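Local coordinates for cocosin 1 acidic chain (Cocos nucifera, PDB 5WPW), which serves as an 11S seed storage globulin, a hexameric nutrient reservoir of the coconut and a potential food allergen, at residues A[18-30]-A[40-52]. The protein carries 2 engineered substitutions. Numbering follows the deposited sequence.
Sequences RSEAGVTDYFDED and STIRRVIEPRGLL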
ATOM      1  N   ARG A  18      -3.054  35.446  28.854  1.00 48.27           N
ATOM      2  CA  ARG A  18      -1.793  35.437  29.578  1.00 44.92           C
ATOM      3  C   ARG A  18      -1.824  34.374  30.672  1.00 48.24           C
ATOM      4  O   ARG A  18      -2.765  34.308  31.469  1.00 50.42           O
ATOM      5  CB  ARG A  18      -1.478  36.808  30.180  1.00 50.84           C
ATOM      6  CG  ARG A  18      -0.024  36.917  30.579  1.00 46.35           C
ATOM      7  CD  ARG A  18       0.387  38.318  31.006  1.00 59.20           C
ATOM      8  NE  ARG A  18       1.266  38.990  30.044  1.00 59.32           N
ATOM      9  CZ  ARG A  18       2.450  38.544  29.624  1.00 52.71           C
ATOM     10  NH1 ARG A  18       3.143  39.263  28.749  1.00 53.49           N
ATOM     11  NH2 ARG A  18       2.948  37.388  30.054  1.00 54.05           N
ATOM     12  N   SER A  19      -0.802  33.536  30.688  1.00 43.46           N
ATOM     13  CA  SER A  19      -0.584  32.547  31.725  1.00 42.13           C
ATOM     14  C   SER A  19       0.561  33.011  32.628  1.00 43.35           C
ATOM     15  O   SER A  19       1.187  34.046  32.393  1.00 36.13           O
ATOM     16  CB  SER A  19      -0.280  31.178  31.104  1.00 40.31           C
ATOM     17  OG  SER A  19      -1.412  30.622  30.456  1.00 39.17           O
ATOM     18  N   GLU A  20       0.836  32.201  33.654  1.00 43.40           N
ATOM     19  CA  GLU A  20       1.869  32.524  34.633  1.00 41.55           C
ATOM     20  C   GLU A  20       3.245  32.645  33.989  1.00 45.71           C
ATOM     21  O   GLU A  20       3.992  33.586  34.283  1.00 41.41           O
ATOM     22  CB  GLU A  20       1.877  31.455  35.727  1.00 42.91           C
ATOM     23  CG  GLU A  20       2.877  31.669  36.840  1.00 40.28           C
ATOM     24  CD  GLU A  20       2.794  30.576  37.888  1.00 49.86           C
ATOM     25  OE1 GLU A  20       3.170  29.416  37.589  1.00 44.23           O
ATOM     26  OE2 GLU A  20       2.343  30.873  39.016  1.00 51.12           O
ATOM     27  N   ALA A  21       3.598  31.709  33.097  1.00 38.61           N
ATOM     28  CA  ALA A  21       4.941  31.638  32.525  1.00 39.64           C
ATOM     29  C   ALA A  21       4.933  31.748  31.002  1.00 36.81           C
ATOM     30  O   ALA A  21       5.823  31.214  30.336  1.00 37.65           O
ATOM     31  CB  ALA A  21       5.646  30.354  32.956  1.00 34.94           C
ATOM     32  N   GLY A  22       3.941  32.431  30.444  1.00 36.32           N
ATOM     33  CA  GLY A  22       3.896  32.640  29.013  1.00 37.91           C
ATOM     34  C   GLY A  22       2.542  33.173  28.593  1.00 39.96           C
ATOM     35  O   GLY A  22       1.681  33.455  29.433  1.00 42.05           O
ATOM     36  N   VAL A  23       2.384  33.330  27.270  1.00 35.42           N
ATOM     37  CA  VAL A  23       1.161  33.817  26.638  1.00 37.48           C
ATOM     38  C   VAL A  23       0.860  32.991  25.387  1.00 39.03           C
ATOM     39  O   VAL A  23       1.767  32.504  24.695  1.00 33.76           O
ATOM     40  CB  VAL A  23       1.226  35.317  26.243  1.00 40.74           C
ATOM     41  CG1 VAL A  23       1.848  36.161  27.344  1.00 42.83           C
ATOM     42  CG2 VAL A  23       1.962  35.510  24.936  1.00 36.37           C
ATOM     43  N   THR A  24      -0.434  32.864  25.092  1.00 33.87           N
ATOM     44  CA  THR A  24      -0.941  32.169  23.908  1.00 38.03           C
ATOM     45  C   THR A  24      -1.763  33.142  23.077  1.00 36.78           C
ATOM     46  O   THR A  24      -2.767  33.674  23.562  1.00 42.67           O
ATOM     47  CB  THR A  24      -1.799  30.961  24.302  1.00 36.63           C
ATOM     48  OG1 THR A  24      -1.061  30.115  25.198  1.00 33.87           O
ATOM     49  CG2 THR A  24      -2.191  30.162  23.066  1.00 39.25           C
ATOM     50  N   ASP A  25      -1.343  33.369  21.833  1.00 32.91           N
ATOM     51  CA  ASP A  25      -2.034  34.251  20.902  1.00 36.77           C
ATOM     52  C   ASP A  25      -2.856  33.395  19.955  1.00 36.93           C
ATOM     53  O   ASP A  25      -2.331  32.442  19.379  1.00 35.42           O
ATOM     54  CB  ASP A  25      -1.040  35.089  20.098  1.00 39.04           C
ATOM     55  CG  ASP A  25      -0.160  35.928  20.967  1.00 44.70           C
ATOM     56  OD1 ASP A  25      -0.628  36.283  22.073  1.00 51.52           O
ATOM     57  OD2 ASP A  25       0.992  36.203  20.579  1.00 46.47           O
ATOM     58  N   TYR A  26      -4.135  33.706  19.808  1.00 34.93           N
ATOM     59  CA  TYR A  26      -5.000  32.931  18.923  1.00 42.83           C
ATOM     60  C   TYR A  26      -5.346  33.756  17.685  1.00 41.30           C
ATOM     61  O   TYR A  26      -5.875  34.868  17.802  1.00 42.01           O
ATOM     62  CB  TYR A  26      -6.274  32.479  19.642  1.00 39.25           C
ATOM     63  CG  TYR A  26      -6.057  31.638  20.892  1.00 40.48           C
ATOM     64  CD1 TYR A  26      -5.712  32.237  22.103  1.00 45.19           C
ATOM     65  CD2 TYR A  26      -6.227  30.253  20.874  1.00 42.59           C
ATOM     66  CE1 TYR A  26      -5.527  31.481  23.256  1.00 45.72           C
ATOM     67  CE2 TYR A  26      -6.044  29.480  22.028  1.00 34.59           C
ATOM     68  CZ  TYR A  26      -5.691  30.107  23.219  1.00 42.72           C
ATOM     69  OH  TYR A  26      -5.501  29.381  24.389  1.00 41.28           O
ATOM     70  N   PHE A  27      -5.051  33.217  16.502  1.00 34.63           N
ATOM     71  CA  PHE A  27      -5.660  33.767  15.297  1.00 36.99           C
ATOM     72  C   PHE A  27      -7.111  33.310  15.227  1.00 38.44           C
ATOM     73  O   PHE A  27      -7.494  32.309  15.833  1.00 40.32           O
ATOM     74  CB  PHE A  27      -4.908  33.337  14.037  1.00 34.69           C
ATOM     75  CG  PHE A  27      -3.474  33.801  13.975  1.00 34.64           C
ATOM     76  CD1 PHE A  27      -2.503  33.209  14.758  1.00 32.57           C
ATOM     77  CD2 PHE A  27      -3.094  34.810  13.087  1.00 36.74           C
ATOM     78  CE1 PHE A  27      -1.184  33.626  14.685  1.00 36.10           C
ATOM     79  CE2 PHE A  27      -1.782  35.226  13.004  1.00 28.42           C
ATOM     80  CZ  PHE A  27      -0.824  34.630  13.813  1.00 37.80           C
ATOM     81  N   ASP A  28      -7.938  34.061  14.496  1.00 39.71           N
ATOM     82  CA  ASP A  28      -9.379  33.823  14.522  1.00 43.66           C
ATOM     83  C   ASP A  28      -9.743  32.732  13.517  1.00 42.36           C
ATOM     84  O   ASP A  28      -9.779  32.978  12.310  1.00 42.57           O
ATOM     85  CB  ASP A  28     -10.166  35.099  14.239  1.00 39.91           C
ATOM     86  CG  ASP A  28     -11.671  34.865  14.248  1.00 43.03           C
ATOM     87  OD1 ASP A  28     -12.124  33.827  14.778  1.00 47.93           O
ATOM     88  OD2 ASP A  28     -12.411  35.712  13.714  1.00 49.53           O
ATOM     89  N   GLU A  29     -10.060  31.538  14.019  1.00 39.99           N
ATOM     90  CA  GLU A  29     -10.398  30.425  13.140  1.00 38.44           C
ATOM     91  C   GLU A  29     -11.725  30.630  12.424  1.00 41.30           C
ATOM     92  O   GLU A  29     -12.044  29.861  11.510  1.00 37.43           O
ATOM     93  CB  GLU A  29     -10.421  29.120  13.944  1.00 43.22           C
ATOM     94  CG  GLU A  29     -11.215  29.195  15.241  1.00 40.75           C
ATOM     95  CD  GLU A  29     -11.627  27.815  15.764  1.00 43.47           C
ATOM     96  OE1 GLU A  29     -10.739  26.967  16.043  1.00 39.15           O
ATOM     97  OE2 GLU A  29     -12.850  27.574  15.889  1.00 48.24           O
ATOM     98  N   ASP A  30     -12.500  31.648  12.817  1.00 44.10           N
ATOM     99  CA  ASP A  30     -13.757  31.985  12.166  1.00 44.27           C
ATOM    100  C   ASP A  30     -13.588  32.985  11.028  1.00 43.63           C
ATOM    101  O   ASP A  30     -14.540  33.215  10.276  1.00 49.69           O
ATOM    102  CB  ASP A  30     -14.745  32.532  13.198  1.00 48.30           C
ATOM    103  CG  ASP A  30     -15.355  31.432  14.052  1.00 53.91           C
ATOM    104  OD1 ASP A  30     -16.393  30.868  13.636  1.00 59.31           O
ATOM    105  OD2 ASP A  30     -14.800  31.128  15.132  1.00 53.79           O
ATOM    106  N   SER A  40      -6.835  26.088  12.156  1.00 28.63           N
ATOM    107  CA  SER A  40      -6.715  27.043  13.251  1.00 28.91           C
ATOM    108  C   SER A  40      -5.236  27.230  13.564  1.00 31.90           C
ATOM    109  O   SER A  40      -4.463  26.267  13.522  1.00 29.39           O
ATOM    110  CB  SER A  40      -7.441  26.556  14.519  1.00 34.11           C
ATOM    111  OG  SER A  40      -8.704  25.996  14.200  1.00 37.23           O
ATOM    112  N   THR A  41      -4.836  28.458  13.899  1.00 30.21           N
ATOM    113  CA  THR A  41      -3.437  28.774  14.162  1.00 27.42           C
ATOM    114  C   THR A  41      -3.324  29.418  15.537  1.00 29.33           C
ATOM    115  O   THR A  41      -4.205  30.184  15.953  1.00 29.69           O
ATOM    116  CB  THR A  41      -2.840  29.719  13.094  1.00 28.96           C
ATOM    117  OG1 THR A  41      -2.812  29.066  11.815  1.00 42.48           O
ATOM    118  CG2 THR A  41      -1.409  30.111  13.448  1.00 35.88           C
ATOM    119  N   ILE A  42      -2.276  29.062  16.263  1.00 31.92           N
ATOM    120  CA  ILE A  42      -1.990  29.687  17.545  1.00 33.24           C
ATOM    121  C   ILE A  42      -0.498  29.952  17.626  1.00 34.85           C
ATOM    122  O   ILE A  42       0.323  29.220  17.060  1.00 31.61           O
ATOM    123  CB  ILE A  42      -2.468  28.836  18.748  1.00 28.20           C
ATOM    124  CG1 ILE A  42      -1.525  27.671  19.014  1.00 37.77           C
ATOM    125  CG2 ILE A  42      -3.884  28.331  18.551  1.00 37.37           C
ATOM    126  CD1 ILE A  42      -2.060  26.698  20.065  1.00 33.13           C
ATOM    127  N   ARG A  43      -0.149  31.037  18.303  1.00 33.72           N
ATOM    128  CA  ARG A  43       1.231  31.345  18.636  1.00 33.35           C
ATOM    129  C   ARG A  43       1.371  31.321  20.152  1.00 34.86           C
ATOM    130  O   ARG A  43       0.531  31.871  20.863  1.00 33.64           O
ATOM    131  CB  ARG A  43       1.658  32.720  18.094  1.00 33.43           C
ATOM    132  CG  ARG A  43       3.130  33.031  18.380  1.00 32.46           C
ATOM    133  CD  ARG A  43       3.439  34.519  18.280  1.00 40.88           C
ATOM    134  NE  ARG A  43       3.287  34.994  16.913  1.00 48.50           N
ATOM    135  CZ  ARG A  43       2.737  36.156  16.584  1.00 45.51           C
ATOM    136  NH1 ARG A  43       2.289  36.962  17.535  1.00 46.58           N
ATOM    137  NH2 ARG A  43       2.618  36.502  15.303  1.00 42.78           N
ATOM    138  N   ARG A  44       2.426  30.684  20.639  1.00 32.34           N
ATOM    139  CA  ARG A  44       2.717  30.638  22.065  1.00 35.89           C
ATOM    140  C   ARG A  44       4.097  31.196  22.363  1.00 35.16           C
ATOM    141  O   ARG A  44       5.058  30.949  21.622  1.00 29.88           O
ATOM    142  CB  ARG A  44       2.652  29.221  22.604  1.00 32.44           C
ATOM    143  CG  ARG A  44       1.400  28.906  23.290  1.00 36.14           C
ATOM    144  CD  ARG A  44       1.574  27.635  24.048  1.00 39.12           C
ATOM    145  NE  ARG A  44       0.932  26.524  23.372  1.00 42.95           N
ATOM    146  CZ  ARG A  44      -0.363  26.252  23.468  1.00 42.35           C
ATOM    147  NH1 ARG A  44      -0.869  25.219  22.823  1.00 42.19           N
ATOM    148  NH2 ARG A  44      -1.142  27.017  24.215  1.00 40.63           N
ATOM    149  N   VAL A  45       4.202  31.924  23.474  1.00 31.53           N
ATOM    150  CA  VAL A  45       5.487  32.321  24.028  1.00 33.08           C
ATOM    151  C   VAL A  45       5.595  31.695  25.409  1.00 38.70           C
ATOM    152  O   VAL A  45       4.703  31.873  26.244  1.00 36.57           O
ATOM    153  CB  VAL A  45       5.636  33.852  24.106  1.00 39.08           C
ATOM    154  CG1 VAL A  45       6.891  34.204  24.872  1.00 38.58           C
ATOM    155  CG2 VAL A  45       5.718  34.431  22.730  1.00 35.90           C
ATOM    156  N   ILE A  46       6.671  30.951  25.638  1.00 36.14           N
ATOM    157  CA  ILE A  46       6.882  30.212  26.876  1.00 38.35           C
ATOM    158  C   ILE A  46       8.159  30.754  27.496  1.00 36.76           C
ATOM    159  O   ILE A  46       9.262  30.500  26.991  1.00 35.78           O
ATOM    160  CB  ILE A  46       6.979  28.692  26.646  1.00 34.67           C
ATOM    161  CG1 ILE A  46       5.714  28.148  25.981  1.00 33.01           C
ATOM    162  CG2 ILE A  46       7.236  27.953  27.946  1.00 30.90           C
ATOM    163  CD1 ILE A  46       5.853  26.690  25.572  1.00 35.02           C
ATOM    164  N   GLU A  47       8.012  31.502  28.599  1.00 38.95           N
ATOM    165  CA  GLU A  47       9.163  32.057  29.281  1.00 35.39           C
ATOM    166  C   GLU A  47      10.074  30.938  29.751  1.00 34.33           C
ATOM    167  O   GLU A  47       9.648  29.781  29.854  1.00 40.01           O
ATOM    168  CB  GLU A  47       8.735  32.910  30.477  1.00 44.07           C
ATOM    169  CG  GLU A  47       7.631  33.904  30.192  1.00 43.55           C
ATOM    170  CD  GLU A  47       7.998  34.863  29.089  1.00 49.61           C
ATOM    171  OE1 GLU A  47       7.064  35.373  28.427  1.00 49.83           O
ATOM    172  OE2 GLU A  47       9.211  35.105  28.885  1.00 48.92           O
ATOM    173  N   PRO A  48      11.335  31.254  30.029  1.00 35.49           N
ATOM    174  CA  PRO A  48      12.223  30.259  30.632  1.00 31.10           C
ATOM    175  C   PRO A  48      11.607  29.676  31.897  1.00 35.50           C
ATOM    176  O   PRO A  48      10.905  30.362  32.644  1.00 32.57           O
ATOM    177  CB  PRO A  48      13.501  31.054  30.919  1.00 38.76           C
ATOM    178  CG  PRO A  48      13.484  32.144  29.904  1.00 38.64           C
ATOM    179  CD  PRO A  48      12.047  32.501  29.685  1.00 34.57           C
ATOM    180  N   ARG A  49      11.820  28.371  32.086  1.00 33.40           N
ATOM    181  CA  ARG A  49      11.288  27.571  33.186  1.00 35.11           C
ATOM    182  C   ARG A  49       9.767  27.428  33.136  1.00 31.25           C
ATOM    183  O   ARG A  49       9.160  26.961  34.113  1.00 36.14           O
ATOM    184  CB  ARG A  49      11.744  28.128  34.551  1.00 31.20           C
ATOM    185  CG  ARG A  49      13.097  27.552  35.021  1.00 36.36           C
ATOM    186  CD  ARG A  49      14.164  27.616  33.939  1.00 36.81           C
ATOM    187  NE  ARG A  49      15.469  27.149  34.405  1.00 50.59           N
ATOM    188  CZ  ARG A  49      16.489  26.837  33.605  1.00 50.80           C
ATOM    189  NH1 ARG A  49      16.361  26.935  32.284  1.00 50.60           N
ATOM    190  NH2 ARG A  49      17.638  26.423  34.127  1.00 48.00           N
ATOM    191  N   GLY A  50       9.137  27.778  32.016  1.00 33.67           N
ATOM    192  CA  GLY A  50       7.710  27.584  31.837  1.00 31.90           C
ATOM    193  C   GLY A  50       7.408  26.225  31.222  1.00 34.25           C
ATOM    194  O   GLY A  50       8.078  25.785  30.292  1.00 36.45           O
ATOM    195  N   LEU A  51       6.378  25.578  31.757  1.00 29.43           N
ATOM    196  CA  LEU A  51       5.900  24.270  31.322  1.00 30.57           C
ATOM    197  C   LEU A  51       4.512  24.433  30.716  1.00 29.27           C
ATOM    198  O   LEU A  51       3.599  24.939  31.378  1.00 28.33           O
ATOM    199  CB  LEU A  51       5.872  23.290  32.504  1.00 30.20           C
ATOM    200  CG  LEU A  51       5.098  21.977  32.358  1.00 27.72           C
ATOM    201  CD1 LEU A  51       5.880  21.019  31.445  1.00 29.60           C
ATOM    202  CD2 LEU A  51       4.867  21.374  33.725  1.00 30.96           C
ATOM    203  N   LEU A  52       4.357  24.042  29.446  1.00 32.24           N
ATOM    204  CA  LEU A  52       3.030  23.879  28.857  1.00 26.39           C
ATOM    205  C   LEU A  52       2.422  22.570  29.347  1.00 30.51           C
ATOM    206  O   LEU A  52       2.955  21.489  29.057  1.00 28.15           O
ATOM    207  CB  LEU A  52       3.113  23.885  27.332  1.00 29.86           C
ATOM    208  CG  LEU A  52       1.815  23.775  26.533  1.00 31.52           C
ATOM    209  CD1 LEU A  52       0.915  24.972  26.785  1.00 31.56           C
ATOM    210  CD2 LEU A  52       2.174  23.668  25.066  1.00 32.28           C
TER
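Strands 22-26 and 40-46 run antiparallel, 166° between their directions, with Val23 and Val45, and Asp25 and Arg43, each joined by two backbone hydrogen bonds. Further hydrogen bonds extend the pairing, from Phe27 N to Thr41 O at 3.2 Å and from Glu47 N to Ala21 O at 2.8 Å. On the face with Val23 and Val45, Arg43 sends CG anti to its backbone N (chi1 -177°) and then bends at chi3, which brings NH1 to Asp25 OD2 at 3.4 Å. The salt bridge is weak as a hydrogen bond: OD2 lies at the guanidinium edge, but the carboxylate stands almost perpendicular to that group. Both strands belong to the large antiparallel sheet of the N-terminal cupin barrel, between strands 15-19 and 134-140. On its other face, Thr24 OG1 lies against the Arg44 chain, 3.3 Å from CG, and Glu211 takes both a hydrogen bond from that hydroxyl and a salt bridge from Arg44. Tyr26 CD2 rests 3.8 Å from Ile42 CG2. Phe27 CD1 meets the Thr41 methyl CG2 at 3.5 Å. Ala21 CB packs on Gly50 CA at 3.6 Å, where the type II turn 47-50 leads into strand 50-57.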